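Local coordinates for protein erythromycin C-12 hydroxylase (Saccharopolyspora erythraea, PDB 2JJN) that hydroxylates erythromycin D at C-12 to give erythromycin C, as a heme-dependent cytochrome P450 monooxygenase of the erythromycin biosynthetic pathway, at residues Val254-Glu259 with Leu282-Pro287; Leu377-Asp382 with Arg397-Leu402. The protein carries 2 engineered substitutions. All coordinates share one frame; numbering follows the deposited sequence.

Contact 1 (Val254-Glu259 with Leu282-Pro287); sequences VRTLDE and LRYRPP. With HEM (protoporphyrin IX containing Fe), chain B.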
loop_
_atom_site.group_PDB
_atom_site.type_symbol
_atom_site.label_atom_id
_atom_site.label_comp_id
_atom_site.label_asym_id
_atom_site.label_seq_id
_atom_site.Cartn_x
_atom_site.Cartn_y
_atom_site.Cartn_z
ATOM N N VAL A 254 -13.859 5.994 0.305
ATOM C CA VAL A 254 -14.961 6.859 0.736
ATOM C C VAL A 254 -14.876 8.262 0.144
ATOM O O VAL A 254 -15.910 8.856 -0.296
ATOM C CB VAL A 254 -15.004 6.924 2.285
ATOM C CG1 VAL A 254 -16.069 7.964 2.722
ATOM C CG2 VAL A 254 -15.324 5.511 2.790
ATOM N N ARG A 255 -13.656 8.805 0.046
ATOM C CA ARG A 255 -13.485 10.114 -0.606
ATOM C C ARG A 255 -13.948 10.127 -2.068
ATOM O O ARG A 255 -14.635 11.075 -2.526
ATOM C CB ARG A 255 -12.015 10.549 -0.559
ATOM C CG ARG A 255 -11.536 11.133 0.695
ATOM C CD ARG A 255 -10.369 12.113 0.263
ATOM N NE ARG A 255 -9.215 11.305 -0.129
ATOM C CZ ARG A 255 -8.227 11.661 -0.959
ATOM N NH1 ARG A 255 -8.249 12.809 -1.656
ATOM N NH2 ARG A 255 -7.213 10.801 -1.118
ATOM N N THR A 256 -13.626 9.028 -2.766
ATOM C CA THR A 256 -13.963 8.974 -4.201
ATOM C C THR A 256 -15.476 8.785 -4.417
ATOM O O THR A 256 -16.082 9.433 -5.288
ATOM C CB THR A 256 -13.156 7.912 -4.877
ATOM O OG1 THR A 256 -11.756 8.137 -4.631
ATOM C CG2 THR A 256 -13.368 7.978 -6.388
ATOM N N LEU A 257 -16.080 7.891 -3.627
ATOM C CA LEU A 257 -17.526 7.768 -3.694
ATOM C C LEU A 257 -18.235 9.058 -3.308
ATOM O O LEU A 257 -19.281 9.370 -3.891
ATOM C CB LEU A 257 -18.013 6.616 -2.812
ATOM C CG LEU A 257 -17.545 5.250 -3.234
ATOM C CD1 LEU A 257 -17.972 4.175 -2.178
ATOM C CD2 LEU A 257 -18.194 4.902 -4.602
ATOM N N ASP A 258 -17.678 9.822 -2.354
ATOM C CA ASP A 258 -18.336 11.067 -1.960
ATOM C C ASP A 258 -18.318 12.056 -3.155
ATOM O O ASP A 258 -19.194 12.925 -3.247
ATOM C CB ASP A 258 -17.533 11.626 -0.785
ATOM C CG ASP A 258 -18.214 12.811 -0.075
ATOM O OD1 ASP A 258 -19.471 12.865 -0.056
ATOM O OD2 ASP A 258 -17.444 13.637 0.465
ATOM N N GLU A 259 -17.340 11.914 -4.051
ATOM C CA GLU A 259 -17.239 12.752 -5.263
ATOM C C GLU A 259 -18.163 12.261 -6.354
ATOM O O GLU A 259 -18.520 13.021 -7.261
ATOM C CB GLU A 259 -15.790 12.789 -5.778
ATOM C CG GLU A 259 -14.854 13.542 -4.817
ATOM C CD GLU A 259 -13.382 13.306 -5.163
ATOM O OE1 GLU A 259 -13.119 12.485 -6.038
ATOM O OE2 GLU A 259 -12.511 13.915 -4.518
ATOM N N LEU A 282 -8.596 1.823 -6.631
ATOM C CA LEU A 282 -7.176 1.482 -6.689
ATOM C C LEU A 282 -6.513 2.089 -7.923
ATOM O O LEU A 282 -5.406 2.578 -7.833
ATOM C CB LEU A 282 -6.996 -0.035 -6.755
ATOM C CG LEU A 282 -6.957 -0.724 -5.393
ATOM C CD1 LEU A 282 -7.224 -2.226 -5.578
ATOM C CD2 LEU A 282 -5.580 -0.515 -4.654
ATOM N N ARG A 283 -7.203 2.058 -9.071
ATOM C CA ARG A 283 -6.608 2.679 -10.285
ATOM C C ARG A 283 -6.529 4.204 -10.108
ATOM O O ARG A 283 -5.504 4.866 -10.417
ATOM C CB ARG A 283 -7.407 2.333 -11.536
ATOM C CG ARG A 283 -6.756 2.881 -12.803
ATOM C CD ARG A 283 -7.747 2.762 -13.985
ATOM N NE ARG A 283 -8.908 3.674 -13.835
ATOM C CZ ARG A 283 -8.869 4.968 -14.172
ATOM N NH1 ARG A 283 -7.728 5.498 -14.666
ATOM N NH2 ARG A 283 -9.935 5.761 -14.001
ATOM N N TYR A 284 -7.635 4.784 -9.628
ATOM C CA TYR A 284 -7.795 6.205 -9.601
ATOM C C TYR A 284 -6.895 6.905 -8.556
ATOM O O TYR A 284 -6.325 7.971 -8.847
ATOM C CB TYR A 284 -9.305 6.459 -9.355
ATOM C CG TYR A 284 -9.800 7.852 -9.605
ATOM C CD1 TYR A 284 -9.927 8.325 -10.902
ATOM C CD2 TYR A 284 -10.208 8.634 -8.542
ATOM C CE1 TYR A 284 -10.454 9.621 -11.110
ATOM C CE2 TYR A 284 -10.735 9.908 -8.743
ATOM C CZ TYR A 284 -10.846 10.374 -9.991
ATOM O OH TYR A 284 -11.365 11.671 -10.104
ATOM N N ARG A 285 -6.815 6.302 -7.374
ATOM C CA ARG A 285 -6.080 6.882 -6.243
ATOM C C ARG A 285 -5.258 5.752 -5.577
ATOM O O ARG A 285 -5.541 5.328 -4.468
ATOM C CB ARG A 285 -7.057 7.530 -5.270
ATOM C CG ARG A 285 -7.498 8.927 -5.709
ATOM C CD ARG A 285 -8.487 9.493 -4.731
ATOM N NE ARG A 285 -8.633 10.943 -4.989
ATOM C CZ ARG A 285 -9.797 11.592 -5.026
ATOM N NH1 ARG A 285 -10.969 10.984 -4.834
ATOM N NH2 ARG A 285 -9.775 12.918 -5.253
ATOM N N PRO A 286 -4.225 5.302 -6.267
ATOM C CA PRO A 286 -3.355 4.199 -5.743
ATOM C C PRO A 286 -2.719 4.622 -4.428
ATOM O O PRO A 286 -2.162 5.700 -4.351
ATOM C CB PRO A 286 -2.287 4.037 -6.832
ATOM C CG PRO A 286 -2.290 5.327 -7.618
ATOM C CD PRO A 286 -3.759 5.802 -7.576
ATOM N N PRO A 287 -2.826 3.793 -3.386
ATOM C CA PRO A 287 -2.214 4.158 -2.110
ATOM C C PRO A 287 -0.726 4.429 -2.213
ATOM O O PRO A 287 -0.251 5.345 -1.541
ATOM C CB PRO A 287 -2.531 2.942 -1.240
ATOM C CG PRO A 287 -3.871 2.426 -1.805
ATOM C CD PRO A 287 -3.693 2.608 -3.265
HETATM C CHA HEM B . 4.228 -5.638 -2.683
HETATM C CHB HEM B . 0.717 -2.275 -3.104
HETATM C CHC HEM B . -1.740 -4.438 0.470
HETATM C CHD HEM B . 2.102 -7.267 1.420
HETATM C C1A HEM B . 3.432 -4.598 -3.119
HETATM C C2A HEM B . 3.760 -3.722 -4.250
HETATM C C3A HEM B . 2.808 -2.791 -4.356
HETATM C C4A HEM B . 1.841 -3.027 -3.302
HETATM C CMA HEM B . 2.738 -1.635 -5.378
HETATM C CAA HEM B . 4.981 -3.876 -5.177
HETATM C CBA HEM B . 6.224 -3.245 -4.576
HETATM C CGA HEM B . 7.372 -3.152 -5.584
HETATM O O1A HEM B . 7.210 -3.598 -6.755
HETATM O O2A HEM B . 8.464 -2.662 -5.156
HETATM C C1B HEM B . -0.268 -2.587 -2.165
HETATM C C2B HEM B . -1.533 -1.909 -2.040
HETATM C C3B HEM B . -2.226 -2.515 -1.048
HETATM C C4B HEM B . -1.371 -3.585 -0.548
HETATM C CMB HEM B . -1.882 -0.724 -2.965
HETATM C CAB HEM B . -3.610 -2.211 -0.443
HETATM C CBB HEM B . -4.558 -1.758 -1.198
HETATM C C1C HEM B . -0.913 -5.385 1.036
HETATM C C2C HEM B . -1.269 -6.236 2.161
HETATM C C3C HEM B . -0.203 -7.020 2.426
HETATM C C4C HEM B . 0.852 -6.697 1.463
HETATM C CMC HEM B . -2.656 -6.176 2.856
HETATM C CAC HEM B . -0.012 -8.071 3.537
HETATM C CBC HEM B . -0.978 -8.904 3.923
HETATM C C1D HEM B . 2.993 -7.042 0.415
HETATM C C2D HEM B . 4.262 -7.693 0.349
HETATM C C3D HEM B . 4.905 -7.215 -0.913
HETATM C C4D HEM B . 3.974 -6.299 -1.503
HETATM C CMD HEM B . 4.863 -8.698 1.376
HETATM C CAD HEM B . 6.292 -7.586 -1.466
HETATM C CBD HEM B . 6.203 -8.768 -2.450
HETATM C CGD HEM B . 7.544 -9.031 -3.061
HETATM O O1D HEM B . 8.461 -8.197 -2.952
HETATM O O2D HEM B . 7.688 -10.110 -3.673
HETATM N NA HEM B . 2.218 -4.158 -2.565
HETATM N NB HEM B . -0.155 -3.593 -1.210
HETATM N NC HEM B . 0.385 -5.692 0.675
HETATM N ND HEM B . 2.844 -6.210 -0.713
HETATM FE FE HEM B . 1.249 -5.002 -1.063
HETATM O O HOH W 1 -11.248 13.239 -8.057
HETATM O O HOH W 2 2.215 -3.465 0.210
#
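Arg285 meets Glu259 where two core helices of the cytochrome P450 fold end: the long helix I (228-259) and helix K (274-284), whose Glu280-Arg283 salt bridge is the family's ExxR pair. The guanidinium grips the carboxylate end-on. NH2 of Arg285 reaches the syn lone pair of Glu259 OE2 at 3.0 Å, whereas NH1 meets OE1 at 2.9 Å from above the carboxylate plane, since the two flat groups are turned 57° apart. The same NH1 also donates, almost in the guanidinium plane, to Thr256 OG1 (3.0 Å), a hydroxyl itself hydrogen-bonded to Asn252 O one helical turn back. Extended from CG to NE (chi2 178°, chi3 166°), the side chain of Arg285 spans the gap between the helices.

Both faces of the Arg285 guanidinium have a neighbour: Arg255 NH1 lies over one and Tyr284 CE2 over the opposite face, both off-centre. Arg255 NH2 is hydrogen-bonded to Asn252 OD1, and Glu27, bound to NE of Arg285, adds a second carboxylate that probably offsets the two nearby positive charges. At the margin, a water donates to Glu259 OE1 and lies 2.6 Å from Tyr284 OH.

Contact 2 (Leu377-Asp382 with Arg397-Leu402); sequences LTVDRD and RHLPVL. With SO4 (sulfate ion), chain C.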
loop_
_atom_site.group_PDB
_atom_site.type_symbol
_atom_site.label_atom_id
_atom_site.label_comp_id
_atom_site.label_asym_id
_atom_site.label_seq_id
_atom_site.Cartn_x
_atom_site.Cartn_y
_atom_site.Cartn_z
ATOM N N LEU A 377 -21.596 7.647 3.327
ATOM C CA LEU A 377 -20.922 8.618 4.182
ATOM C C LEU A 377 -20.510 9.792 3.305
ATOM O O LEU A 377 -20.336 9.624 2.101
ATOM C CB LEU A 377 -19.644 8.028 4.760
ATOM C CG LEU A 377 -19.940 6.945 5.784
ATOM C CD1 LEU A 377 -18.570 6.290 6.171
ATOM C CD2 LEU A 377 -20.615 7.470 7.054
ATOM N N THR A 378 -20.384 10.975 3.918
ATOM C CA THR A 378 -19.791 12.124 3.211
ATOM C C THR A 378 -18.636 12.688 4.048
ATOM O O THR A 378 -18.588 12.477 5.265
ATOM C CB THR A 378 -20.829 13.246 3.005
ATOM O OG1 THR A 378 -20.301 14.245 2.122
ATOM C CG2 THR A 378 -21.215 13.942 4.368
ATOM N N VAL A 379 -17.644 13.298 3.386
ATOM C CA VAL A 379 -16.517 13.895 4.097
ATOM C C VAL A 379 -16.934 15.218 4.753
ATOM O O VAL A 379 -17.551 16.042 4.062
ATOM C CB VAL A 379 -15.296 14.069 3.131
ATOM C CG1 VAL A 379 -14.165 14.741 3.871
ATOM C CG2 VAL A 379 -14.947 12.687 2.541
ATOM N N ASP A 380 -16.610 15.370 6.044
ATOM C CA ASP A 380 -16.928 16.566 6.899
ATOM C C ASP A 380 -15.741 17.531 6.894
ATOM O O ASP A 380 -14.634 17.230 7.424
ATOM C CB ASP A 380 -17.254 16.060 8.325
ATOM C CG ASP A 380 -17.427 17.175 9.388
ATOM O OD1 ASP A 380 -17.592 18.371 9.023
ATOM O OD2 ASP A 380 -17.418 16.808 10.614
ATOM N N ARG A 381 -15.973 18.708 6.321
ATOM C CA ARG A 381 -14.965 19.774 6.329
ATOM C C ARG A 381 -15.395 20.987 7.168
ATOM O O ARG A 381 -14.938 22.115 6.921
ATOM C CB ARG A 381 -14.609 20.176 4.895
ATOM C CG ARG A 381 -14.134 18.969 4.049
ATOM C CD ARG A 381 -13.623 19.397 2.702
ATOM N NE ARG A 381 -12.983 18.318 1.933
ATOM C CZ ARG A 381 -13.635 17.380 1.244
ATOM N NH1 ARG A 381 -14.962 17.325 1.229
ATOM N NH2 ARG A 381 -12.943 16.490 0.568
ATOM N N ASP A 382 -16.248 20.749 8.168
ATOM C CA ASP A 382 -16.749 21.829 9.048
ATOM C C ASP A 382 -15.676 22.591 9.837
ATOM O O ASP A 382 -15.837 23.792 10.104
ATOM C CB ASP A 382 -17.797 21.289 10.034
ATOM C CG ASP A 382 -19.080 20.850 9.346
ATOM O OD1 ASP A 382 -19.907 20.190 10.021
ATOM O OD2 ASP A 382 -19.259 21.133 8.129
ATOM N N ARG A 397 -4.560 11.712 6.284
ATOM C CA ARG A 397 -4.219 11.215 7.608
ATOM C C ARG A 397 -5.446 10.919 8.485
ATOM O O ARG A 397 -5.427 10.023 9.312
ATOM C CB ARG A 397 -3.349 12.237 8.334
ATOM C CG ARG A 397 -2.005 12.421 7.633
ATOM C CD ARG A 397 -1.365 13.797 7.875
ATOM N NE ARG A 397 -1.186 14.041 9.298
ATOM C CZ ARG A 397 -0.865 15.226 9.821
ATOM N NH1 ARG A 397 -0.669 16.280 9.041
ATOM N NH2 ARG A 397 -0.733 15.346 11.136
ATOM N N HIS A 398 -6.480 11.720 8.254
ATOM C CA HIS A 398 -7.770 11.531 8.877
ATOM C C HIS A 398 -8.843 11.746 7.865
ATOM O O HIS A 398 -8.590 12.342 6.814
ATOM C CB HIS A 398 -7.902 12.523 10.028
ATOM C CG HIS A 398 -6.939 12.211 11.123
ATOM N ND1 HIS A 398 -7.131 11.143 11.970
ATOM C CD2 HIS A 398 -5.722 12.727 11.422
ATOM C CE1 HIS A 398 -6.082 11.024 12.771
ATOM N NE2 HIS A 398 -5.225 11.992 12.479
ATOM N N LEU A 399 -10.042 11.292 8.164
ATOM C CA LEU A 399 -11.152 11.524 7.247
ATOM C C LEU A 399 -12.433 11.660 8.087
ATOM O O LEU A 399 -13.184 10.714 8.295
ATOM C CB LEU A 399 -11.291 10.323 6.258
ATOM C CG LEU A 399 -12.208 10.723 5.090
ATOM C CD1 LEU A 399 -11.481 11.643 4.080
ATOM C CD2 LEU A 399 -12.778 9.474 4.348
ATOM N N PRO A 400 -12.677 12.864 8.606
ATOM C CA PRO A 400 -13.924 13.097 9.308
ATOM C C PRO A 400 -15.058 12.874 8.350
ATOM O O PRO A 400 -15.041 13.371 7.206
ATOM C CB PRO A 400 -13.827 14.589 9.698
ATOM C CG PRO A 400 -12.358 14.927 9.582
ATOM C CD PRO A 400 -11.798 14.043 8.518
ATOM N N VAL A 401 -16.028 12.092 8.789
ATOM C CA VAL A 401 -17.201 11.849 7.945
ATOM C C VAL A 401 -18.481 12.112 8.713
ATOM O O VAL A 401 -18.519 12.150 9.954
ATOM C CB VAL A 401 -17.214 10.371 7.431
ATOM C CG1 VAL A 401 -16.037 10.148 6.456
ATOM C CG2 VAL A 401 -17.121 9.394 8.651
ATOM N N LEU A 402 -19.551 12.266 7.933
ATOM C CA LEU A 402 -20.887 12.446 8.493
ATOM C C LEU A 402 -21.794 11.417 7.853
ATOM O O LEU A 402 -21.824 11.278 6.614
ATOM C CB LEU A 402 -21.404 13.852 8.187
ATOM C CG LEU A 402 -20.638 15.022 8.801
ATOM C CD1 LEU A 402 -20.997 16.348 8.125
ATOM C CD2 LEU A 402 -20.864 15.088 10.292
HETATM S S SO4 C . -9.607 18.485 0.668
HETATM O O1 SO4 C . -10.256 18.875 1.908
HETATM O O2 SO4 C . -8.236 18.134 0.966
HETATM O O3 SO4 C . -9.636 19.590 -0.286
HETATM O O4 SO4 C . -10.306 17.365 0.026
HETATM O O HOH W 3 -17.328 14.246 11.498
#
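A short antiparallel beta ladder joins Thr378 and Val379 to Val401 and Leu402, on two C-terminal strands of a three-stranded antiparallel sheet in this P450. Thr378 and Leu402 form the hydrogen-bonded pair: Thr378 N donates to Leu402 O at 3.1 Å, and Leu402 N returns a bond of 2.8 Å to Thr378 O. Val379 and Val401 make the non-hydrogen-bonded pair. Beyond it, Asp380 N reaches Pro400 O at 2.8 Å in a nearly straight bond (173°), although the donor stands well above the carbonyl plane.

Thr378 and Leu402 run side by side on one face; a chi1 of -170° sends OG1 of Thr378 anti to its own nitrogen, where it is hydrogen-bonded to Asp258 OD1 of helix 228-259, and leaves CG2 against Leu402 CB (3.8 Å). Asp380 lays CB against Leu402 CG (3.6 Å). Its carboxylate does two jobs: OD1 accepts from Asp382 N, an Asx turn that folds the chain as it leaves the strand, while a water donates to both Asp380 OD2 and Val401 O. Val379 turns CG2 to Leu399 CD1 (3.9 Å), and its CG1 sits over the centre of one face of the Arg381 guanidinium, which binds a sulfate, probably from the crystallisation liquor, through NE and NH2.

Strand 400-402 is the middle of the sheet, with 378-379 along one edge and 132-134 along the other. Asp134 holds His398 and the backbone of Leu399, and Leu377 and Leu399 pack on Val254 of helix 228-259.

How the contacts relate
Contact 1 closes before contact 2 opens along the chain, and their centres lie 14 Å apart on the same side of the molecule. The C-terminal turns of helix 228-259 serve both: Glu259 and Thr256 look to the end of helix 274-284, while Asp258 turns to the sheet, its OD1 2.7 Å from Thr378 OG1 and its OD2 2.9 Å from Val379 N, both probable hydrogen bonds. Arg255 belongs to each side, for its CG packs at 3.4 Å on Leu399 CD1. Helix 228-259 thus ties the small three-stranded sheet to the end of helix 274-284 and the loop after it, where Leu282 and Pro287 line the heme pocket, whereas contact 2 has no residue in that pocket.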